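Long-range contacts in plexin-A4 (Homo sapiens, PDB 4E74), which probably binds Rho-family GTPases through this ubiquitin-like cytoplasmic domain, linking the semaphorin receptor to small-GTPase signalling: residues L14-V19 / Y101-G106; V31-C36 / N96-Y101; D37-V42 / L79-I84; E68-S73 / V108-S113. All coordinates share one frame; numbering follows the deposited sequence.

How the contacts relate
All four contacts belong to the ubiquitin-like fold of the RhoGTPase-binding domain, a mixed sheet ordered 29-34, 13-18, 108-113, 65-70, 76-79 with helix 39-50 packed on it. Contacts 1 and 2 lie about 8 Å apart (all distances here between centres) and share Tyr101; their strands 13-18 and 29-34 are sheet neighbours. Contact 3, about 9 Å from contact 2, ties the start of helix 39-50 to the loop after strand 76-79. Contact 4 pairs strands 65-70 and 108-113, about 9 Å from contact 1. Along the chain contact 3 falls within the span of contact 2, and contact 2 within that of contact 1, while contact 4 interleaves with each, knitting early and late segments into one compact domain.

Contact 1: L14-V19 / Y101-G106; sequences LVLSCV and YQVPDG
Asp105 reaches back from the loop before strand 108-113 to the backbone of strand 13-18. With CG trans to its own N (chi1 176°), the side chain leaves CB and carries the carboxylate over the start of the strand. CG itself stays 3.9 Å from Val15 N, and the touching is done by OD1. This oxygen accepts from Val15 N at 2.8 Å in a nearly straight bond (167°), met on its anti side and somewhat out of the carboxylate plane. OD1 also lies against carbon, 3.6 Å from Leu14 CA and equally near Val15 CB.

The next residue returns a bond from the backbone: Gly106 N donates to Val15 O at 2.7 Å, in the carbonyl plane. Val15 is thus held through both its N-H and its carbonyl, one partner a side chain and the other a main chain. The positive phi of Gly106 (85°) is an angle that suits glycine.

Beside these bonds, Leu14 CD1 rests 3.7 Å from Val103 O, while Leu16 CD2 meets Val103 CG1 at 4.1 Å, the two side chains crossing at about a right angle. Strand 13-18 is flanked by strands 29-34 and 108-113, bonding to Val31 and Ile33 on one and to Val109 on the other, and Val103 also leans on Trp69 of strand 65-70, so the loop from helix 98-101 is laid over the sheet before the chain enters it.

Contact 2: V31-C36 / N96-Y101; sequences VKILNC and NTLAHY
Asn35 and Ala99 supply the direct hydrogen bond of this contact: Ala99 N donates to Asn35 O at 3.2 Å (152°), in the carbonyl plane and on a lone pair. A second link runs through a water, which donates to Leu34 O and accepts from Leu98 N, each at 2.8 Å. Two successive N-H groups at the start of the short helix 98-101 are therefore served by the last residue of strand 29-34 and the one after it, Asn35 directly and Leu34 by way of the water. Within the helical segment Thr97 serves as N-cap, its OG1 accepting from His100 N at 3.0 Å; chi1 of 64° sets OG1 between the backbone N and the carbonyl carbon, turned toward the amide three residues on. The first turn of this weakly bonded helix thus draws on a neighbouring loop, a water and a capping hydroxyl for its amides.

Van der Waals packing fills in around these bonds. Thr97 CB lies 3.4 Å from Asn35 O, and its CG2 branch comes to 3.5 Å from Cys36 O. The apolar part is narrow: Leu98 CD1 presses on Ile33 CG1 at 3.5 Å and on Ile33 CD1 at 3.7 Å, with the two side chains at about a right angle.

The amide of Asn35 turns elsewhere, its OD1 accepting from Lys12 N. Ile33 also packs on Leu14 and Leu16 of strand 13-18 and on Lys45 of helix 39-50, while Leu98 meets Val42 of that helix; the contact thus sets helix 98-101 beside the edge strand 29-34 and close to helix 39-50.

Contact 3: D37-V42 / L79-I84; sequences DTITQV and LQDEDI
Asp81 holds the first turn of helix 39-50 with both carboxylate oxygens on Thr40. OD1 accepts from Thr40 N at 2.9 Å (155°) on its syn side, while Thr40 OG1 donates to OD2 at a short 2.6 Å, arriving from above the carboxylate plane. These two bonds fix the rotation of the carboxylate, and a negative charge at the N-terminal end of a helix probably gains from the helix dipole. Thr40 OG1 lies beside its own backbone N (chi1 -63°), which lets hydroxyl and amide address the same group.

Packing is close around Ile39, whose CG2 touches Leu79 O and whose CG1 touches Gln80 O, each at 3.6 Å; Ile39 and Leu79 are both buried. The polar part at Thr40 and Asp81, by contrast, is partly exposed and hydrated: a water donates to Thr40 OG1 and accepts from Asp81 N. Nearby, Thr38 and Gln41 form a capping box, with Thr38 N donating to Gln41 OE1 at 2.9 Å.

Ile39 also packs on Tyr101 of helix 98-101 and on Leu67 of strand 65-70, and the backbones of Ile39 and Asp81 both bond to Asn96, so the helix start is seated between the sheet and the chain leading into helix 98-101.

Contact 4: E68-S73 / V108-S113; sequences EWRQGS and VVALVS
Glu68 and Ala110 form an antiparallel hydrogen-bonded pair, with Glu68 N to Ala110 O at 2.8 Å and Ala110 N to Glu68 O at 2.9 Å, in strands running at 148° to each other. Trp69 and Val109 follow as the non-hydrogen-bonded pair, and Arg70 N reaches Val108 O at 2.9 Å. At the end of the pairing, a water accepts from Val108 N and donates to Arg70 O.

Glu68, Arg70, Val108 and Ala110 share one face of the sheet. There Arg70 NE and NH2 both bond Glu68 OE1, at 2.8 and 2.9 Å, a side-on salt bridge with the oxygen in the guanidinium plane. This holds the guanidinium flat over Ala110, whose CB lies under one face, 3.6 Å from Arg70 NH2. Val112 CG2 closes the far end, 3.9 Å from Glu68 OE1.

Trp69 points to the other face, with CG trans to the backbone N (chi1 178°); Val108 O lies in the ring plane at its edge, 3.7 Å from Trp69 CD1. Gln71 CG covers one face of the ring.

Strand 108-113 also pairs with strand 13-18, and strand 65-70 with 76-79; Leu111 packs on helix 39-50, while Trp69 meets Val103 and Pro104 of the loop after helix 98-101.

Contact 1: L14-V19 / Y101-G106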
loop_
_atom_site.group_PDB
_atom_site.type_symbol
_atom_site.label_atom_id
_atom_site.label_comp_id
_atom_site.label_asym_id
_atom_site.label_seq_id
_atom_site.Cartn_x
_atom_site.Cartn_y
_atom_site.Cartn_z
ATOM N N LEU A 14 2.883 15.384 -16.811
ATOM C CA LEU A 14 4.161 16.054 -16.664
ATOM C C LEU A 14 5.125 15.161 -15.860
ATOM O O LEU A 14 4.697 14.157 -15.264
ATOM C CB LEU A 14 4.047 17.474 -15.999
ATOM C CG LEU A 14 3.672 17.507 -14.526
ATOM C CD1 LEU A 14 4.110 18.859 -13.913
ATOM C CD2 LEU A 14 2.195 17.237 -14.282
ATOM N N VAL A 15 6.396 15.484 -15.924
ATOM C CA VAL A 15 7.445 14.793 -15.181
ATOM C C VAL A 15 7.911 15.623 -13.974
ATOM O O VAL A 15 8.260 16.803 -14.135
ATOM C CB VAL A 15 8.644 14.458 -16.072
ATOM C CG1 VAL A 15 9.761 13.771 -15.292
ATOM C CG2 VAL A 15 8.212 13.584 -17.287
ATOM N N LEU A 16 8.058 14.954 -12.820
ATOM C CA LEU A 16 8.752 15.533 -11.650
ATOM C C LEU A 16 10.019 14.756 -11.420
ATOM O O LEU A 16 10.006 13.523 -11.533
ATOM C CB LEU A 16 7.878 15.460 -10.440
ATOM C CG LEU A 16 6.588 16.257 -10.503
ATOM C CD1 LEU A 16 5.785 16.074 -9.207
ATOM C CD2 LEU A 16 6.904 17.733 -10.776
ATOM N N SER A 17 11.107 15.444 -11.077
ATOM C CA SER A 17 12.380 14.808 -10.760
ATOM C C SER A 17 12.454 14.651 -9.242
ATOM O O SER A 17 12.633 15.659 -8.551
ATOM C CB SER A 17 13.514 15.655 -11.309
ATOM O OG SER A 17 14.719 14.950 -11.210
ATOM N N CYS A 18 12.291 13.432 -8.709
ATOM C CA CYS A 18 12.111 13.201 -7.289
ATOM C C CYS A 18 13.444 12.844 -6.582
ATOM O O CYS A 18 14.132 11.901 -6.996
ATOM C CB CYS A 18 11.034 12.097 -7.148
ATOM S SG CYS A 18 9.523 12.475 -8.105
ATOM N N VAL A 19 13.778 13.579 -5.539
ATOM C CA VAL A 19 14.982 13.337 -4.765
ATOM C C VAL A 19 14.857 11.980 -4.067
ATOM O O VAL A 19 13.785 11.628 -3.539
ATOM C CB VAL A 19 15.166 14.463 -3.735
ATOM C CG1 VAL A 19 16.326 14.142 -2.804
ATOM C CG2 VAL A 19 15.368 15.812 -4.468
ATOM N N TYR A 101 -0.772 25.141 -8.754
ATOM C CA TYR A 101 0.479 25.778 -8.324
ATOM C C TYR A 101 1.424 26.208 -9.453
ATOM O O TYR A 101 2.467 26.803 -9.210
ATOM C CB TYR A 101 1.235 24.845 -7.367
ATOM C CG TYR A 101 0.650 24.638 -5.972
ATOM C CD1 TYR A 101 0.719 25.650 -4.990
ATOM C CD2 TYR A 101 0.149 23.409 -5.578
ATOM C CE1 TYR A 101 0.248 25.419 -3.715
ATOM C CE2 TYR A 101 -0.330 23.153 -4.308
ATOM C CZ TYR A 101 -0.246 24.162 -3.343
ATOM O OH TYR A 101 -0.646 23.950 -2.056
ATOM N N GLN A 102 1.045 25.890 -10.708
ATOM C CA GLN A 102 1.810 26.236 -11.881
ATOM C C GLN A 102 3.218 25.657 -11.840
ATOM O O GLN A 102 4.221 26.278 -12.218
ATOM C CB GLN A 102 1.792 27.770 -12.114
ATOM C CG GLN A 102 0.401 28.297 -12.361
ATOM C CD GLN A 102 0.411 29.791 -12.669
ATOM O OE1 GLN A 102 0.896 30.571 -11.880
ATOM N NE2 GLN A 102 -0.117 30.181 -13.838
ATOM N N VAL A 103 3.293 24.363 -11.447
ATOM C CA VAL A 103 4.571 23.681 -11.389
ATOM C C VAL A 103 5.009 23.257 -12.799
ATOM O O VAL A 103 4.284 22.545 -13.447
ATOM C CB VAL A 103 4.499 22.445 -10.460
ATOM C CG1 VAL A 103 5.820 21.715 -10.477
ATOM C CG2 VAL A 103 4.127 22.894 -9.031
ATOM N N PRO A 104 6.183 23.732 -13.271
ATOM C CA PRO A 104 6.666 23.388 -14.606
ATOM C C PRO A 104 7.079 21.947 -14.754
ATOM O O PRO A 104 7.502 21.317 -13.767
ATOM C CB PRO A 104 7.913 24.254 -14.777
ATOM C CG PRO A 104 7.795 25.361 -13.806
ATOM C CD PRO A 104 6.973 24.822 -12.655
ATOM N N ASP A 105 6.995 21.423 -15.984
ATOM C CA ASP A 105 7.499 20.092 -16.251
ATOM C C ASP A 105 8.980 20.036 -15.906
ATOM O O ASP A 105 9.739 21.015 -16.142
ATOM C CB ASP A 105 7.287 19.729 -17.738
ATOM C CG ASP A 105 7.888 18.356 -18.113
ATOM O OD1 ASP A 105 7.274 17.342 -17.833
ATOM O OD2 ASP A 105 9.000 18.306 -18.703
ATOM N N GLY A 106 9.420 18.922 -15.298
ATOM C CA GLY A 106 10.788 18.743 -14.921
ATOM C C GLY A 106 11.219 19.312 -13.572
ATOM O O GLY A 106 12.377 19.175 -13.168
#

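Contact 2: V31-C36 / N96-Y101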
loop_
_atom_site.group_PDB
_atom_site.type_symbol
_atom_site.label_atom_id
_atom_site.label_comp_id
_atom_site.label_asym_id
_atom_site.label_seq_id
_atom_site.Cartn_x
_atom_site.Cartn_y
_atom_site.Cartn_z
ATOM N N VAL A 31 9.427 10.877 -12.474
ATOM C CA VAL A 31 8.119 10.263 -12.278
ATOM C C VAL A 31 7.043 10.993 -13.054
ATOM O O VAL A 31 6.942 12.221 -12.995
ATOM C CB VAL A 31 7.735 10.202 -10.788
ATOM C CG1 VAL A 31 6.368 9.540 -10.616
ATOM C CG2 VAL A 31 8.822 9.471 -9.985
ATOM N N LYS A 32 6.271 10.247 -13.844
ATOM C CA LYS A 32 5.077 10.792 -14.509
ATOM C C LYS A 32 3.882 10.949 -13.614
ATOM O O LYS A 32 3.471 10.001 -12.900
ATOM C CB LYS A 32 4.637 9.872 -15.694
ATOM C CG LYS A 32 5.553 9.874 -16.893
ATOM C CD LYS A 32 5.259 10.960 -17.913
ATOM C CE LYS A 32 6.356 10.986 -18.972
ATOM N NZ LYS A 32 6.137 11.943 -20.068
ATOM N N ILE A 33 3.275 12.136 -13.625
ATOM C CA ILE A 33 1.973 12.339 -12.985
ATOM C C ILE A 33 1.070 13.213 -13.857
ATOM O O ILE A 33 1.489 13.630 -14.937
ATOM C CB ILE A 33 2.050 12.845 -11.517
ATOM C CG1 ILE A 33 2.348 14.329 -11.448
ATOM C CG2 ILE A 33 3.069 12.048 -10.660
ATOM C CD1 ILE A 33 3.686 14.688 -12.077
ATOM N N LEU A 34 -0.187 13.412 -13.446
ATOM C CA LEU A 34 -1.098 14.236 -14.222
ATOM C C LEU A 34 -1.169 15.610 -13.610
ATOM O O LEU A 34 -1.126 15.749 -12.362
ATOM C CB LEU A 34 -2.483 13.649 -14.233
ATOM C CG LEU A 34 -2.582 12.239 -14.865
ATOM C CD1 LEU A 34 -3.945 11.635 -14.624
ATOM C CD2 LEU A 34 -2.305 12.340 -16.358
ATOM N N ASN A 35 -1.358 16.607 -14.465
ATOM C CA ASN A 35 -1.494 17.979 -13.939
ATOM C C ASN A 35 -2.790 18.243 -13.176
ATOM O O ASN A 35 -2.880 19.287 -12.468
ATOM C CB ASN A 35 -1.276 19.004 -15.026
ATOM C CG ASN A 35 -2.391 19.033 -16.029
ATOM O OD1 ASN A 35 -3.266 18.162 -16.085
ATOM N ND2 ASN A 35 -2.350 20.055 -16.891
ATOM N N CYS A 36 -3.754 17.313 -13.244
ATOM C CA CYS A 36 -4.993 17.355 -12.507
ATOM C C CYS A 36 -5.075 16.465 -11.257
ATOM O O CYS A 36 -6.123 16.373 -10.641
ATOM C CB CYS A 36 -6.167 17.038 -13.435
ATOM S SG CYS A 36 -6.050 15.442 -14.354
ATOM N N ASN A 96 -6.198 21.234 -4.367
ATOM C CA ASN A 96 -5.092 21.789 -5.106
ATOM C C ASN A 96 -4.403 20.682 -5.965
ATOM O O ASN A 96 -4.283 19.555 -5.506
ATOM C CB ASN A 96 -4.037 22.369 -4.152
ATOM C CG ASN A 96 -4.485 23.610 -3.380
ATOM O OD1 ASN A 96 -5.538 24.261 -3.628
ATOM N ND2 ASN A 96 -3.686 23.936 -2.384
ATOM N N THR A 97 -3.934 21.053 -7.154
ATOM C CA THR A 97 -3.255 20.189 -8.109
ATOM C C THR A 97 -1.929 20.844 -8.503
ATOM O O THR A 97 -1.648 22.019 -8.121
ATOM C CB THR A 97 -4.093 20.052 -9.406
ATOM O OG1 THR A 97 -4.172 21.365 -10.016
ATOM C CG2 THR A 97 -5.486 19.494 -9.100
ATOM N N LEU A 98 -1.078 20.178 -9.268
ATOM C CA LEU A 98 0.143 20.798 -9.732
ATOM C C LEU A 98 -0.175 21.983 -10.671
ATOM O O LEU A 98 0.578 22.958 -10.729
ATOM C CB LEU A 98 1.090 19.811 -10.416
ATOM C CG LEU A 98 1.731 18.754 -9.486
ATOM C CD1 LEU A 98 2.364 17.644 -10.289
ATOM C CD2 LEU A 98 2.741 19.365 -8.527
ATOM N N ALA A 99 -1.258 21.854 -11.456
ATOM C CA ALA A 99 -1.673 22.960 -12.356
ATOM C C ALA A 99 -2.056 24.179 -11.540
ATOM O O ALA A 99 -1.739 25.309 -11.938
ATOM C CB ALA A 99 -2.823 22.521 -13.269
ATOM N N HIS A 100 -2.736 23.963 -10.421
ATOM C CA HIS A 100 -3.060 25.060 -9.478
ATOM C C HIS A 100 -1.846 25.845 -9.062
ATOM O O HIS A 100 -1.858 27.118 -9.021
ATOM C CB HIS A 100 -3.760 24.474 -8.273
ATOM C CG HIS A 100 -3.960 25.445 -7.144
ATOM N ND1 HIS A 100 -5.003 26.334 -7.115
ATOM C CD2 HIS A 100 -3.226 25.650 -5.981
ATOM C CE1 HIS A 100 -4.921 27.066 -5.965
ATOM N NE2 HIS A 100 -3.841 26.656 -5.277
ATOM N N TYR A 101 -0.772 25.141 -8.754
ATOM C CA TYR A 101 0.479 25.778 -8.324
ATOM C C TYR A 101 1.424 26.208 -9.453
ATOM O O TYR A 101 2.467 26.803 -9.210
ATOM C CB TYR A 101 1.235 24.845 -7.367
ATOM C CG TYR A 101 0.650 24.638 -5.972
ATOM C CD1 TYR A 101 0.719 25.650 -4.990
ATOM C CD2 TYR A 101 0.149 23.409 -5.578
ATOM C CE1 TYR A 101 0.248 25.419 -3.715
ATOM C CE2 TYR A 101 -0.330 23.153 -4.308
ATOM C CZ TYR A 101 -0.246 24.162 -3.343
ATOM O OH TYR A 101 -0.646 23.950 -2.056
HETATM O O HOH W 1 -1.204 17.506 -10.175
#

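Contact 3: D37-V42 / L79-I84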
loop_
_atom_site.group_PDB
_atom_site.type_symbol
_atom_site.label_atom_id
_atom_site.label_comp_id
_atom_site.label_asym_id
_atom_site.label_seq_id
_atom_site.Cartn_x
_atom_site.Cartn_y
_atom_site.Cartn_z
ATOM N N ASP A 37 -4.000 15.726 -10.957
ATOM C CA ASP A 37 -3.951 14.882 -9.767
ATOM C C ASP A 37 -3.959 15.839 -8.575
ATOM O O ASP A 37 -3.348 16.915 -8.622
ATOM C CB ASP A 37 -2.646 14.080 -9.705
ATOM C CG ASP A 37 -2.645 12.829 -10.607
ATOM O OD1 ASP A 37 -3.718 12.253 -10.784
ATOM O OD2 ASP A 37 -1.549 12.423 -11.010
ATOM N N THR A 38 -4.691 15.465 -7.561
ATOM C CA THR A 38 -4.580 16.218 -6.293
ATOM C C THR A 38 -3.168 16.036 -5.777
ATOM O O THR A 38 -2.438 15.095 -6.129
ATOM C CB THR A 38 -5.571 15.728 -5.225
ATOM O OG1 THR A 38 -5.247 14.395 -4.784
ATOM C CG2 THR A 38 -7.028 15.867 -5.694
ATOM N N ILE A 39 -2.737 16.889 -4.851
ATOM C CA ILE A 39 -1.371 16.662 -4.308
ATOM C C ILE A 39 -1.222 15.309 -3.594
ATOM O O ILE A 39 -0.158 14.702 -3.634
ATOM C CB ILE A 39 -0.920 17.836 -3.369
ATOM C CG1 ILE A 39 -0.942 19.161 -4.131
ATOM C CG2 ILE A 39 0.480 17.539 -2.788
ATOM C CD1 ILE A 39 -0.171 19.196 -5.429
ATOM N N THR A 40 -2.279 14.843 -2.932
ATOM C CA THR A 40 -2.284 13.489 -2.294
ATOM C C THR A 40 -2.065 12.416 -3.379
ATOM O O THR A 40 -1.232 11.557 -3.189
ATOM C CB THR A 40 -3.548 13.235 -1.505
ATOM O OG1 THR A 40 -3.588 14.206 -0.418
ATOM C CG2 THR A 40 -3.587 11.855 -0.944
ATOM N N GLN A 41 -2.731 12.560 -4.496
ATOM C CA GLN A 41 -2.562 11.610 -5.624
ATOM C C GLN A 41 -1.149 11.679 -6.227
ATOM O O GLN A 41 -0.575 10.636 -6.571
ATOM C CB GLN A 41 -3.641 11.853 -6.669
ATOM C CG GLN A 41 -5.019 11.434 -6.219
ATOM C CD GLN A 41 -6.134 11.865 -7.180
ATOM O OE1 GLN A 41 -6.072 12.910 -7.846
ATOM N NE2 GLN A 41 -7.158 11.001 -7.292
ATOM N N VAL A 42 -0.566 12.872 -6.307
ATOM C CA VAL A 42 0.821 13.011 -6.738
ATOM C C VAL A 42 1.764 12.242 -5.792
ATOM O O VAL A 42 2.701 11.544 -6.225
ATOM C CB VAL A 42 1.254 14.488 -6.831
ATOM C CG1 VAL A 42 2.738 14.634 -7.143
ATOM C CG2 VAL A 42 0.381 15.229 -7.856
ATOM N N LEU A 79 3.646 21.921 -0.900
ATOM C CA LEU A 79 2.398 21.862 -1.624
ATOM C C LEU A 79 1.506 20.829 -0.977
ATOM O O LEU A 79 2.001 19.795 -0.478
ATOM C CB LEU A 79 2.704 21.489 -3.101
ATOM C CG LEU A 79 3.792 22.257 -3.846
ATOM C CD1 LEU A 79 3.854 21.799 -5.309
ATOM C CD2 LEU A 79 3.530 23.780 -3.741
ATOM N N GLN A 80 0.207 21.109 -0.919
ATOM C CA GLN A 80 -0.752 20.231 -0.316
ATOM C C GLN A 80 -2.143 20.432 -0.886
ATOM O O GLN A 80 -2.372 21.368 -1.649
ATOM C CB GLN A 80 -0.764 20.398 1.228
ATOM C CG GLN A 80 -1.136 21.794 1.677
ATOM C CD GLN A 80 -1.104 21.941 3.206
ATOM O OE1 GLN A 80 -1.693 21.119 3.951
ATOM N NE2 GLN A 80 -0.525 23.024 3.663
ATOM N N ASP A 81 -3.051 19.545 -0.549
ATOM C CA ASP A 81 -4.427 19.564 -1.100
ATOM C C ASP A 81 -5.182 20.877 -0.740
ATOM O O ASP A 81 -5.932 21.402 -1.552
ATOM C CB ASP A 81 -5.263 18.414 -0.572
ATOM C CG ASP A 81 -4.915 17.041 -1.184
ATOM O OD1 ASP A 81 -4.163 16.961 -2.177
ATOM O OD2 ASP A 81 -5.446 16.053 -0.631
ATOM N N GLU A 82 -4.969 21.386 0.475
ATOM C CA GLU A 82 -5.630 22.622 0.928
ATOM C C GLU A 82 -4.687 23.511 1.710
ATOM O O GLU A 82 -4.065 23.067 2.683
ATOM C CB GLU A 82 -6.858 22.294 1.770
ATOM C CG GLU A 82 -7.690 23.541 2.119
ATOM C CD GLU A 82 -8.880 23.239 3.017
ATOM O OE1 GLU A 82 -9.410 22.113 2.953
ATOM O OE2 GLU A 82 -9.275 24.157 3.795
ATOM N N ASP A 83 -4.589 24.771 1.273
ATOM C CA ASP A 83 -3.782 25.767 1.971
ATOM C C ASP A 83 -4.325 27.167 1.712
ATOM O O ASP A 83 -5.469 27.289 1.246
ATOM C CB ASP A 83 -2.288 25.586 1.655
ATOM C CG ASP A 83 -1.916 25.931 0.246
ATOM O OD1 ASP A 83 -2.766 26.440 -0.507
ATOM O OD2 ASP A 83 -0.703 25.725 -0.085
ATOM N N ILE A 84 -3.555 28.204 2.066
ATOM C CA ILE A 84 -4.007 29.599 1.892
ATOM C C ILE A 84 -4.226 30.003 0.409
ATOM O O ILE A 84 -4.947 30.996 0.116
ATOM C CB ILE A 84 -3.048 30.563 2.650
ATOM C CG1 ILE A 84 -3.697 31.958 2.903
ATOM C CG2 ILE A 84 -1.736 30.718 1.871
ATOM C CD1 ILE A 84 -5.026 31.927 3.627
HETATM O O HOH W 2 -1.889 16.866 0.223
#

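Contact 4: E68-S73 / V108-S113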
loop_
_atom_site.group_PDB
_atom_site.type_symbol
_atom_site.label_atom_id
_atom_site.label_comp_id
_atom_site.label_asym_id
_atom_site.label_seq_id
_atom_site.Cartn_x
_atom_site.Cartn_y
_atom_site.Cartn_z
ATOM N N GLU A 68 7.459 18.620 -1.304
ATOM C CA GLU A 68 8.284 19.845 -1.280
ATOM C C GLU A 68 8.768 20.168 -2.680
ATOM O O GLU A 68 9.502 19.382 -3.298
ATOM C CB GLU A 68 9.473 19.664 -0.367
ATOM C CG GLU A 68 10.330 20.914 -0.116
ATOM C CD GLU A 68 11.521 20.608 0.741
ATOM O OE1 GLU A 68 12.348 19.739 0.364
ATOM O OE2 GLU A 68 11.670 21.321 1.775
ATOM N N TRP A 69 8.357 21.321 -3.201
ATOM C CA TRP A 69 8.865 21.804 -4.500
ATOM C C TRP A 69 10.158 22.559 -4.334
ATOM O O TRP A 69 10.197 23.600 -3.663
ATOM C CB TRP A 69 7.782 22.681 -5.151
ATOM C CG TRP A 69 8.127 23.305 -6.482
ATOM C CD1 TRP A 69 9.134 22.982 -7.361
ATOM C CD2 TRP A 69 7.402 24.429 -7.089
ATOM N NE1 TRP A 69 9.100 23.824 -8.498
ATOM C CE2 TRP A 69 8.060 24.707 -8.367
ATOM C CE3 TRP A 69 6.308 25.198 -6.696
ATOM C CZ2 TRP A 69 7.619 25.738 -9.186
ATOM C CZ3 TRP A 69 5.859 26.212 -7.566
ATOM C CH2 TRP A 69 6.517 26.465 -8.756
ATOM N N ARG A 70 11.246 22.002 -4.835
ATOM C CA ARG A 70 12.574 22.623 -4.783
ATOM C C ARG A 70 12.818 23.439 -6.050
ATOM O O ARG A 70 13.299 22.922 -7.080
ATOM C CB ARG A 70 13.678 21.589 -4.552
ATOM C CG ARG A 70 13.463 20.822 -3.253
ATOM C CD ARG A 70 14.637 19.923 -2.868
ATOM N NE ARG A 70 14.334 19.338 -1.585
ATOM C CZ ARG A 70 15.137 18.534 -0.889
ATOM N NH1 ARG A 70 16.296 18.153 -1.386
ATOM N NH2 ARG A 70 14.744 18.116 0.307
ATOM N N GLN A 71 12.391 24.709 -6.003
ATOM C CA GLN A 71 12.452 25.615 -7.162
ATOM C C GLN A 71 13.882 25.897 -7.612
ATOM O O GLN A 71 14.812 25.908 -6.808
ATOM C CB GLN A 71 11.826 26.974 -6.794
ATOM C CG GLN A 71 10.355 26.946 -6.529
ATOM C CD GLN A 71 9.759 28.341 -6.433
ATOM O OE1 GLN A 71 10.481 29.353 -6.238
ATOM N NE2 GLN A 71 8.412 28.416 -6.522
ATOM N N GLY A 72 14.022 26.244 -8.890
ATOM C CA GLY A 72 15.303 26.693 -9.416
ATOM C C GLY A 72 15.781 27.960 -8.700
ATOM O O GLY A 72 16.991 28.213 -8.594
ATOM N N SER A 73 14.834 28.748 -8.185
ATOM C CA SER A 73 15.161 29.936 -7.341
ATOM C C SER A 73 15.956 29.632 -6.054
ATOM O O SER A 73 16.517 30.544 -5.422
ATOM C CB SER A 73 13.844 30.635 -6.924
ATOM O OG SER A 73 13.191 29.892 -5.920
ATOM N N VAL A 108 12.002 19.800 -9.681
ATOM C CA VAL A 108 12.603 18.940 -8.644
ATOM C C VAL A 108 11.711 18.968 -7.412
ATOM O O VAL A 108 11.289 20.032 -6.959
ATOM C CB VAL A 108 14.018 19.400 -8.247
ATOM C CG1 VAL A 108 14.604 18.495 -7.133
ATOM C CG2 VAL A 108 14.950 19.419 -9.457
ATOM N N VAL A 109 11.413 17.794 -6.853
ATOM C CA VAL A 109 10.547 17.651 -5.692
ATOM C C VAL A 109 11.133 16.635 -4.732
ATOM O O VAL A 109 11.975 15.806 -5.150
ATOM C CB VAL A 109 9.089 17.239 -6.013
ATOM C CG1 VAL A 109 8.420 18.233 -6.974
ATOM C CG2 VAL A 109 9.041 15.808 -6.591
ATOM N N ALA A 110 10.738 16.743 -3.456
ATOM C CA ALA A 110 11.100 15.759 -2.418
ATOM C C ALA A 110 9.897 15.454 -1.571
ATOM O O ALA A 110 8.938 16.234 -1.495
ATOM C CB ALA A 110 12.230 16.304 -1.520
ATOM N N LEU A 111 9.874 14.264 -0.960
ATOM C CA LEU A 111 8.878 13.960 0.033
ATOM C C LEU A 111 9.517 14.120 1.431
ATOM O O LEU A 111 10.629 13.593 1.702
ATOM C CB LEU A 111 8.331 12.530 -0.122
ATOM C CG LEU A 111 7.587 12.247 -1.415
ATOM C CD1 LEU A 111 7.098 10.794 -1.391
ATOM C CD2 LEU A 111 6.404 13.225 -1.581
ATOM N N VAL A 112 8.838 14.874 2.277
ATOM C CA VAL A 112 9.293 15.264 3.624
ATOM C C VAL A 112 8.358 14.711 4.677
ATOM O O VAL A 112 7.149 14.854 4.621
ATOM C CB VAL A 112 9.384 16.816 3.734
ATOM C CG1 VAL A 112 9.855 17.248 5.136
ATOM C CG2 VAL A 112 10.327 17.352 2.688
ATOM N N SER A 113 8.924 14.051 5.698
ATOM C CA SER A 113 8.100 13.541 6.771
ATOM C C SER A 113 7.462 14.652 7.629
ATOM O O SER A 113 8.045 15.709 7.810
ATOM C CB SER A 113 8.938 12.646 7.716
ATOM O OG SER A 113 9.381 11.496 7.024
HETATM O O HOH W 3 12.473 22.689 -9.660
#